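Local coordinates for potential RNA-dependent RNA polymerase (Human picobirnavirus, PDB 5I62), which catalyses RNA-templated addition of ribonucleotides to a growing RNA chain and probably serves both transcription and replication of the viral double-stranded RNA genome, at residues M420-R425 with L448-N453; M442-Y447 with K469-R474; E462-C467 with W524-A529. All blocks are in the same frame, centred on the assembly; numbering follows the deposited sequence.

Contact 1: residues M420-R425 with L448-N453; sequences MRALGR and LSIIEN
In the helical C-terminal part of this polymerase, probably the thumb of the right-hand fold, Ile450 of helix 441-451 packs against Ala422 and Arg425, one turn apart on helix 419-427. The backbones come close here: the CA atoms of Ala422 and Ile450 are 6.1 Å apart, with only a methyl group on the alanine side. Ile450 meets its two partners with different branches. With CG1 beside the backbone N (chi1 -67°), CG2 stands anti to that N and lies beside Ala422, 3.6 Å from Ala422 O and 4.0 Å from Ala422 CB. The longer branch carries CD1 on to the end of the segment, where it rests 3.7 Å from Arg425 CB and 3.5 Å from Arg425 O. Arg425 thus offers the isoleucine its backbone and the base of its side chain, while the extended remainder leads away to a salt bridge between NE and Glu190, outside the two segments. Arg421 NH1 lies at long range from the same Glu190 carboxylate, a weak ion pair. Three residues on from Ile450, Asn453 ND2 turns back to Ile450 O in a weak, bent hydrogen bond of 3.0 Å (125° at the hydrogen).

Contact 2: residues M442-Y447 with K469-R474; sequences MVTLRY and KGDKTR
Tyr447 and Asp471 meet ring edge to carboxylate where helix 441-451 of the probable thumb domain faces the type I beta turn Asp471-Arg474, in the loop after helix 460-469. The carboxylate is turned almost perpendicular to the phenol ring, the two planes 84° apart. Asp471 OD2 sits at the ring edge, near its plane and 3.6 Å from Tyr447 CD2. Asp471 OD1 also lies at the edge, close to Tyr447 CE2, so the acid approaches the C-H rim, whose partial positive charge would suit an anion. A water in the same ring plane completes the meeting: it donates to Asp471 OD1 at 2.8 Å and is hydrogen-bonded to Tyr447 OH at 2.7 Å. One face of the ring has Val443 O of the preceding helical turn 3.6 Å above it, offset toward the rim.

One turn before Tyr447, Thr444 points at the same loop, its side chain running obliquely to that of Thr473. Thr444 OG1 stands beside its own backbone N (chi1 -58°), from where it has a weak hydrogen bond back to Glu440 O, and its approach to Thr473 is weak and unsettled. Asp471 also organises the turn itself. Its OD2 accepts the backbone N-H of Leu475, and OD1 takes a weak bond from Thr473 N. Thr473 OG1 donates to Asp471 OD2 at 3.0 Å, arriving from above the carboxylate, 43° out of its plane.

Contact 3: residues E462-C467 with W524-A529; sequences EFLDFC and WWVVQA
The Trp525 indole has Ala529 CB, from the next turn of its own helix, 3.7 Å above one face and offset toward the rim. Leu464 CB of helix 460-469 comes to the ring obliquely, 4.4 Å from Trp525 CH2, and Lys460 adds a cation-pi interaction. Across the contact, the Phe463 ring has Cys467 SG 3.5 Å above one face, again toward the rim, and meets Trp51 of helix 44-55 edge-to-face.

Leu464 carries the contact. With CG anti to the backbone N (chi1 -175°), its side chain reaches out to the other helix and divides its two methyls between neighbours one turn apart. CD1 meets Val526 CG2 at 3.8 Å, the two side chains crossing at about a right angle. CD2 presses on Ala529 CB at 3.4 Å, tighter than usual for two carbons. Leucine and indole therefore share the small alanine: Trp525 lies over its methyl group while Leu464 abuts it.

Trp524 is the N-cap residue of helix 525-532, and Glu452 receives the backbone N-H groups of Trp525 and Val526 on its two carboxylate oxygens, an interaction that a helix N-terminus would favour. The short segment axes cross at -72° and approach to 11.5 Å, a steep, side-chain-mediated packing of two helices that joins the C-terminal helix to the bundle of the probable thumb domain.

The three contacts form one compact cluster on the same side of the chain's centre, each pair of centres about 11 Å apart. Contacts 1 and 2 share helix 441-451, which turns successive parts of its length to helix 419-427 and to the loop at 469-474; their segments alternate along the chain, and Arg446 NH2 of contact 2 is hydrogen-bonded to Arg425 O of contact 1. Both segments of contact 3 come later in the chain than those of contact 1, yet the two touch through Glu452 and through Leu423 against Phe463. Contacts 2 and 3 meet only where 462-467 and 469-474 adjoin in sequence. Together they join helices 419-427, 441-451, 460-469 and 525-532, consistent with a single thumb-like bundle.

Contact 1: residues M420-R425 with L448-N453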
loop_
_atom_site.group_PDB
_atom_site.type_symbol
_atom_site.label_atom_id
_atom_site.label_comp_id
_atom_site.label_asym_id
_atom_site.label_seq_id
_atom_site.Cartn_x
_atom_site.Cartn_y
_atom_site.Cartn_z
ATOM N N MET A 420 7.244 11.689 15.012
ATOM C CA MET A 420 8.467 10.892 15.111
ATOM C C MET A 420 8.687 10.087 13.837
ATOM O O MET A 420 9.802 10.041 13.299
ATOM C CB MET A 420 8.437 9.971 16.336
ATOM C CG MET A 420 8.484 10.705 17.689
ATOM S SD MET A 420 9.972 11.720 17.925
ATOM C CE MET A 420 11.250 10.561 17.565
ATOM N N ARG A 421 7.633 9.450 13.337
ATOM C CA ARG A 421 7.739 8.757 12.057
ATOM C C ARG A 421 8.119 9.721 10.942
ATOM O O ARG A 421 8.956 9.394 10.084
ATOM C CB ARG A 421 6.436 8.044 11.723
ATOM C CG ARG A 421 6.502 7.211 10.438
ATOM C CD ARG A 421 5.295 6.301 10.374
ATOM N NE ARG A 421 5.290 5.352 9.263
ATOM C CZ ARG A 421 5.939 4.189 9.251
ATOM N NH1 ARG A 421 6.708 3.823 10.280
ATOM N NH2 ARG A 421 5.829 3.391 8.196
ATOM N N ALA A 422 7.520 10.917 10.940
ATOM C CA ALA A 422 7.861 11.919 9.935
ATOM C C ALA A 422 9.345 12.259 9.984
ATOM O O ALA A 422 10.016 12.308 8.946
ATOM C CB ALA A 422 7.009 13.176 10.126
ATOM N N LEU A 423 9.879 12.495 11.188
ATOM C CA LEU A 423 11.290 12.861 11.321
ATOM C C LEU A 423 12.205 11.777 10.769
ATOM O O LEU A 423 13.199 12.076 10.099
ATOM C CB LEU A 423 11.635 13.134 12.777
ATOM C CG LEU A 423 11.190 14.471 13.335
ATOM C CD1 LEU A 423 11.553 14.538 14.809
ATOM C CD2 LEU A 423 11.898 15.586 12.552
ATOM N N GLY A 424 11.905 10.511 11.071
ATOM C CA GLY A 424 12.709 9.427 10.526
ATOM C C GLY A 424 12.730 9.435 9.008
ATOM O O GLY A 424 13.772 9.218 8.384
ATOM N N ARG A 425 11.575 9.706 8.389
ATOM C CA ARG A 425 11.502 9.731 6.932
ATOM C C ARG A 425 12.187 10.961 6.353
ATOM O O ARG A 425 12.741 10.901 5.253
ATOM C CB ARG A 425 10.052 9.672 6.481
ATOM C CG ARG A 425 9.401 8.389 6.898
ATOM C CD ARG A 425 8.180 8.070 6.090
ATOM N NE ARG A 425 7.834 6.676 6.323
ATOM C CZ ARG A 425 7.220 5.903 5.439
ATOM N NH1 ARG A 425 6.878 6.399 4.253
ATOM N NH2 ARG A 425 6.952 4.641 5.739
ATOM N N LEU A 448 8.263 18.021 1.804
ATOM C CA LEU A 448 6.916 18.571 1.964
ATOM C C LEU A 448 5.871 17.466 1.991
ATOM O O LEU A 448 4.921 17.518 2.776
ATOM C CB LEU A 448 6.601 19.554 0.837
ATOM C CG LEU A 448 7.525 20.773 0.752
ATOM C CD1 LEU A 448 7.144 21.653 -0.438
ATOM C CD2 LEU A 448 7.474 21.561 2.041
ATOM N N SER A 449 6.017 16.469 1.119
ATOM C CA SER A 449 5.052 15.379 1.103
ATOM C C SER A 449 5.055 14.611 2.419
ATOM O O SER A 449 4.005 14.126 2.856
ATOM C CB SER A 449 5.327 14.460 -0.079
ATOM O OG SER A 449 6.530 13.740 0.120
ATOM N N ILE A 450 6.216 14.496 3.073
ATOM C CA ILE A 450 6.263 13.847 4.381
ATOM C C ILE A 450 5.603 14.730 5.428
ATOM O O ILE A 450 4.738 14.280 6.187
ATOM C CB ILE A 450 7.715 13.514 4.777
ATOM C CG1 ILE A 450 8.297 12.438 3.853
ATOM C CG2 ILE A 450 7.779 13.077 6.245
ATOM C CD1 ILE A 450 9.828 12.360 3.892
ATOM N N ILE A 451 6.008 16.001 5.483
ATOM C CA ILE A 451 5.531 16.899 6.533
ATOM C C ILE A 451 4.030 17.122 6.413
ATOM O O ILE A 451 3.330 17.259 7.422
ATOM C CB ILE A 451 6.316 18.228 6.504
ATOM C CG1 ILE A 451 7.766 17.996 6.937
ATOM C CG2 ILE A 451 5.640 19.295 7.391
ATOM C CD1 ILE A 451 8.761 19.103 6.511
ATOM N N GLU A 452 3.502 17.122 5.183
ATOM C CA GLU A 452 2.072 17.359 4.993
ATOM C C GLU A 452 1.225 16.379 5.806
ATOM O O GLU A 452 0.114 16.717 6.225
ATOM C CB GLU A 452 1.723 17.288 3.500
ATOM C CG GLU A 452 0.242 17.559 3.129
ATOM C CD GLU A 452 -0.304 18.898 3.642
ATOM O OE1 GLU A 452 0.478 19.726 4.164
ATOM O OE2 GLU A 452 -1.535 19.129 3.506
ATOM N N ASN A 453 1.758 15.187 6.080
ATOM C CA ASN A 453 1.023 14.183 6.840
ATOM C C ASN A 453 0.651 14.653 8.243
ATOM O O ASN A 453 -0.376 14.221 8.775
ATOM C CB ASN A 453 1.839 12.899 6.920
ATOM C CG ASN A 453 1.963 12.219 5.590
ATOM O OD1 ASN A 453 0.960 11.966 4.925
ATOM N ND2 ASN A 453 3.187 11.937 5.178
#

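Contact 2: residues M442-Y447 with K469-R474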
loop_
_atom_site.group_PDB
_atom_site.type_symbol
_atom_site.label_atom_id
_atom_site.label_comp_id
_atom_site.label_asym_id
_atom_site.label_seq_id
_atom_site.Cartn_x
_atom_site.Cartn_y
_atom_site.Cartn_z
ATOM N N MET A 442 13.781 18.355 -5.859
ATOM C CA MET A 442 13.115 17.083 -5.608
ATOM C C MET A 442 13.289 16.642 -4.160
ATOM O O MET A 442 12.386 16.018 -3.585
ATOM C CB MET A 442 13.606 16.025 -6.596
ATOM C CG MET A 442 13.053 16.277 -8.010
ATOM S SD MET A 442 13.470 15.070 -9.286
ATOM C CE MET A 442 12.185 13.840 -9.039
ATOM N N VAL A 443 14.429 16.969 -3.546
ATOM C CA VAL A 443 14.592 16.726 -2.112
ATOM C C VAL A 443 13.515 17.469 -1.329
ATOM O O VAL A 443 12.830 16.893 -0.473
ATOM C CB VAL A 443 16.001 17.132 -1.638
ATOM C CG1 VAL A 443 16.131 16.937 -0.139
ATOM C CG2 VAL A 443 17.078 16.329 -2.367
ATOM N N THR A 444 13.347 18.761 -1.629
ATOM C CA THR A 444 12.376 19.586 -0.924
ATOM C C THR A 444 10.949 19.104 -1.156
ATOM O O THR A 444 10.122 19.136 -0.236
ATOM C CB THR A 444 12.514 21.049 -1.354
ATOM O OG1 THR A 444 13.845 21.499 -1.089
ATOM C CG2 THR A 444 11.526 21.923 -0.594
ATOM N N LEU A 445 10.632 18.688 -2.383
ATOM C CA LEU A 445 9.301 18.152 -2.643
ATOM C C LEU A 445 9.037 16.921 -1.783
ATOM O O LEU A 445 7.932 16.748 -1.266
ATOM C CB LEU A 445 9.142 17.819 -4.124
ATOM C CG LEU A 445 9.073 19.054 -5.034
ATOM C CD1 LEU A 445 9.160 18.641 -6.469
ATOM C CD2 LEU A 445 7.771 19.812 -4.787
ATOM N N ARG A 446 10.044 16.053 -1.624
ATOM C CA ARG A 446 9.873 14.891 -0.758
ATOM C C ARG A 446 9.636 15.317 0.689
ATOM O O ARG A 446 8.718 14.807 1.343
ATOM C CB ARG A 446 11.080 13.959 -0.862
ATOM C CG ARG A 446 10.983 12.691 0.009
ATOM C CD ARG A 446 12.235 11.806 -0.154
ATOM N NE ARG A 446 12.205 10.677 0.777
ATOM C CZ ARG A 446 12.676 10.716 2.020
ATOM N NH1 ARG A 446 13.232 11.827 2.489
ATOM N NH2 ARG A 446 12.572 9.648 2.800
ATOM N N TYR A 447 10.440 16.264 1.196
ATOM C CA TYR A 447 10.233 16.788 2.549
ATOM C C TYR A 447 8.792 17.241 2.755
ATOM O O TYR A 447 8.174 16.944 3.786
ATOM C CB TYR A 447 11.151 17.972 2.830
ATOM C CG TYR A 447 12.622 17.704 3.005
ATOM C CD1 TYR A 447 13.110 16.434 3.302
ATOM C CD2 TYR A 447 13.535 18.753 2.883
ATOM C CE1 TYR A 447 14.468 16.223 3.475
ATOM C CE2 TYR A 447 14.878 18.558 3.052
ATOM C CZ TYR A 447 15.348 17.293 3.339
ATOM O OH TYR A 447 16.704 17.115 3.500
ATOM N N LYS A 469 14.476 24.571 10.375
ATOM C CA LYS A 469 15.839 24.713 10.870
ATOM C C LYS A 469 16.743 23.580 10.409
ATOM O O LYS A 469 17.966 23.748 10.387
ATOM C CB LYS A 469 15.837 24.788 12.399
ATOM C CG LYS A 469 15.232 26.071 12.965
ATOM C CD LYS A 469 15.387 26.122 14.483
ATOM C CE LYS A 469 14.938 27.465 15.058
ATOM N NZ LYS A 469 13.455 27.642 15.086
ATOM N N GLY A 470 16.184 22.437 10.037
ATOM C CA GLY A 470 17.027 21.364 9.558
ATOM C C GLY A 470 17.337 21.399 8.080
ATOM O O GLY A 470 18.079 20.545 7.586
ATOM N N ASP A 471 16.807 22.369 7.345
ATOM C CA ASP A 471 16.942 22.380 5.895
ATOM C C ASP A 471 17.649 23.652 5.448
ATOM O O ASP A 471 17.199 24.763 5.752
ATOM C CB ASP A 471 15.580 22.237 5.211
ATOM C CG ASP A 471 15.704 22.098 3.701
ATOM O OD1 ASP A 471 16.841 21.921 3.211
ATOM O OD2 ASP A 471 14.672 22.165 2.998
ATOM N N LYS A 472 18.769 23.476 4.740
ATOM C CA LYS A 472 19.503 24.604 4.170
ATOM C C LYS A 472 18.568 25.532 3.394
ATOM O O LYS A 472 18.583 26.758 3.587
ATOM C CB LYS A 472 20.623 24.075 3.271
ATOM C CG LYS A 472 21.528 25.132 2.633
ATOM C CD LYS A 472 21.747 26.337 3.555
ATOM C CE LYS A 472 22.482 27.468 2.829
ATOM N NZ LYS A 472 21.775 27.928 1.590
ATOM N N THR A 473 17.742 24.956 2.517
ATOM C CA THR A 473 16.781 25.690 1.701
ATOM C C THR A 473 15.483 26.003 2.436
ATOM O O THR A 473 14.566 26.534 1.808
ATOM C CB THR A 473 16.439 24.901 0.432
ATOM O OG1 THR A 473 15.404 23.946 0.730
ATOM C CG2 THR A 473 17.642 24.169 -0.085
ATOM N N ARG A 474 15.377 25.653 3.718
ATOM C CA ARG A 474 14.228 25.999 4.556
ATOM C C ARG A 474 12.903 25.573 3.928
ATOM O O ARG A 474 11.929 26.331 3.889
ATOM C CB ARG A 474 14.232 27.492 4.883
ATOM C CG ARG A 474 15.439 27.918 5.698
ATOM C CD ARG A 474 15.767 29.376 5.493
ATOM N NE ARG A 474 14.742 30.233 6.072
ATOM C CZ ARG A 474 14.112 31.204 5.419
ATOM N NH1 ARG A 474 14.411 31.467 4.152
ATOM N NH2 ARG A 474 13.186 31.918 6.045
HETATM O O HOH W 1 18.082 19.413 3.376
#

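Contact 3: residues E462-C467 with W524-A529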
loop_
_atom_site.group_PDB
_atom_site.type_symbol
_atom_site.label_atom_id
_atom_site.label_comp_id
_atom_site.label_asym_id
_atom_site.label_seq_id
_atom_site.Cartn_x
_atom_site.Cartn_y
_atom_site.Cartn_z
ATOM N N GLU A 462 5.000 23.993 15.696
ATOM C CA GLU A 462 6.321 23.802 16.276
ATOM C C GLU A 462 7.122 22.808 15.454
ATOM O O GLU A 462 8.321 23.003 15.219
ATOM C CB GLU A 462 6.210 23.323 17.720
ATOM C CG GLU A 462 5.605 24.344 18.682
ATOM C CD GLU A 462 4.076 24.358 18.676
ATOM O OE1 GLU A 462 3.450 23.749 17.776
ATOM O OE2 GLU A 462 3.491 24.990 19.582
ATOM N N PHE A 463 6.464 21.741 14.997
ATOM C CA PHE A 463 7.156 20.740 14.204
ATOM C C PHE A 463 7.694 21.345 12.914
ATOM O O PHE A 463 8.832 21.063 12.520
ATOM C CB PHE A 463 6.229 19.569 13.907
ATOM C CG PHE A 463 6.916 18.438 13.215
ATOM C CD1 PHE A 463 7.852 17.673 13.896
ATOM C CD2 PHE A 463 6.655 18.156 11.879
ATOM C CE1 PHE A 463 8.503 16.625 13.271
ATOM C CE2 PHE A 463 7.302 17.101 11.241
ATOM C CZ PHE A 463 8.229 16.335 11.943
ATOM N N LEU A 464 6.902 22.208 12.266
ATOM C CA LEU A 464 7.347 22.846 11.030
ATOM C C LEU A 464 8.544 23.762 11.274
ATOM O O LEU A 464 9.502 23.760 10.494
ATOM C CB LEU A 464 6.199 23.625 10.404
ATOM C CG LEU A 464 6.511 24.246 9.047
ATOM C CD1 LEU A 464 6.894 23.170 8.023
ATOM C CD2 LEU A 464 5.321 25.061 8.567
ATOM N N ASP A 465 8.500 24.565 12.344
ATOM C CA ASP A 465 9.640 25.414 12.672
ATOM C C ASP A 465 10.874 24.568 12.952
ATOM O O ASP A 465 11.986 24.919 12.548
ATOM C CB ASP A 465 9.317 26.305 13.870
ATOM C CG ASP A 465 8.285 27.385 13.549
ATOM O OD1 ASP A 465 8.156 27.771 12.369
ATOM O OD2 ASP A 465 7.596 27.846 14.488
ATOM N N PHE A 466 10.692 23.434 13.629
ATOM C CA PHE A 466 11.801 22.512 13.842
ATOM C C PHE A 466 12.359 21.992 12.522
ATOM O O PHE A 466 13.577 21.883 12.354
ATOM C CB PHE A 466 11.348 21.342 14.717
ATOM C CG PHE A 466 12.449 20.375 15.047
ATOM C CD1 PHE A 466 13.370 20.668 16.037
ATOM C CD2 PHE A 466 12.574 19.180 14.356
ATOM C CE1 PHE A 466 14.382 19.775 16.351
ATOM C CE2 PHE A 466 13.590 18.282 14.657
ATOM C CZ PHE A 466 14.495 18.581 15.657
ATOM N N CYS A 467 11.485 21.640 11.580
ATOM C CA CYS A 467 11.951 21.097 10.306
ATOM C C CYS A 467 12.623 22.165 9.442
ATOM O O CYS A 467 13.609 21.883 8.748
ATOM C CB CYS A 467 10.785 20.453 9.565
ATOM S SG CYS A 467 10.207 18.921 10.398
ATOM N N TRP A 524 -1.838 22.195 -0.132
ATOM C CA TRP A 524 -1.371 21.542 1.090
ATOM C C TRP A 524 -1.244 22.541 2.237
ATOM O O TRP A 524 -0.862 23.700 2.038
ATOM C CB TRP A 524 -0.025 20.847 0.860
ATOM C CG TRP A 524 -0.079 19.615 0.013
ATOM C CD1 TRP A 524 -1.185 19.053 -0.561
ATOM C CD2 TRP A 524 1.028 18.780 -0.348
ATOM N NE1 TRP A 524 -0.832 17.925 -1.261
ATOM C CE2 TRP A 524 0.520 17.735 -1.146
ATOM C CE3 TRP A 524 2.399 18.817 -0.076
ATOM C CZ2 TRP A 524 1.333 16.740 -1.674
ATOM C CZ3 TRP A 524 3.204 17.832 -0.599
ATOM C CH2 TRP A 524 2.669 16.805 -1.392
ATOM N N TRP A 525 -1.549 22.068 3.449
ATOM C CA TRP A 525 -1.360 22.876 4.648
ATOM C C TRP A 525 0.080 23.368 4.783
ATOM O O TRP A 525 0.322 24.531 5.134
ATOM C CB TRP A 525 -1.748 22.078 5.896
ATOM C CG TRP A 525 -1.095 22.637 7.119
ATOM C CD1 TRP A 525 -1.485 23.736 7.824
ATOM C CD2 TRP A 525 0.108 22.161 7.753
ATOM N NE1 TRP A 525 -0.614 23.967 8.866
ATOM C CE2 TRP A 525 0.372 23.017 8.843
ATOM C CE3 TRP A 525 0.978 21.092 7.505
ATOM C CZ2 TRP A 525 1.466 22.839 9.685
ATOM C CZ3 TRP A 525 2.068 20.919 8.343
ATOM C CH2 TRP A 525 2.300 21.787 9.420
ATOM N N VAL A 526 1.056 22.485 4.536
ATOM C CA VAL A 526 2.447 22.857 4.777
ATOM C C VAL A 526 2.866 23.981 3.836
ATOM O O VAL A 526 3.666 24.850 4.208
ATOM C CB VAL A 526 3.378 21.628 4.650
ATOM C CG1 VAL A 526 3.351 21.062 3.228
ATOM C CG2 VAL A 526 4.820 21.994 5.037
ATOM N N VAL A 527 2.328 23.989 2.614
ATOM C CA VAL A 527 2.605 25.076 1.680
ATOM C C VAL A 527 2.023 26.382 2.206
ATOM O O VAL A 527 2.685 27.429 2.196
ATOM C CB VAL A 527 2.057 24.730 0.282
ATOM C CG1 VAL A 527 2.210 25.913 -0.661
ATOM C CG2 VAL A 527 2.771 23.497 -0.288
ATOM N N GLN A 528 0.778 26.335 2.692
ATOM C CA GLN A 528 0.169 27.519 3.287
ATOM C C GLN A 528 0.940 27.974 4.519
ATOM O O GLN A 528 1.140 29.177 4.731
ATOM C CB GLN A 528 -1.290 27.242 3.643
ATOM C CG GLN A 528 -1.999 28.450 4.250
ATOM C CD GLN A 528 -3.295 28.088 4.961
ATOM O OE1 GLN A 528 -3.658 26.917 5.066
ATOM N NE2 GLN A 528 -4.009 29.110 5.440
ATOM N N ALA A 529 1.383 27.026 5.348
ATOM C CA ALA A 529 2.109 27.393 6.560
ATOM C C ALA A 529 3.457 28.034 6.233
ATOM O O ALA A 529 3.866 29.007 6.878
ATOM C CB ALA A 529 2.286 26.166 7.453
#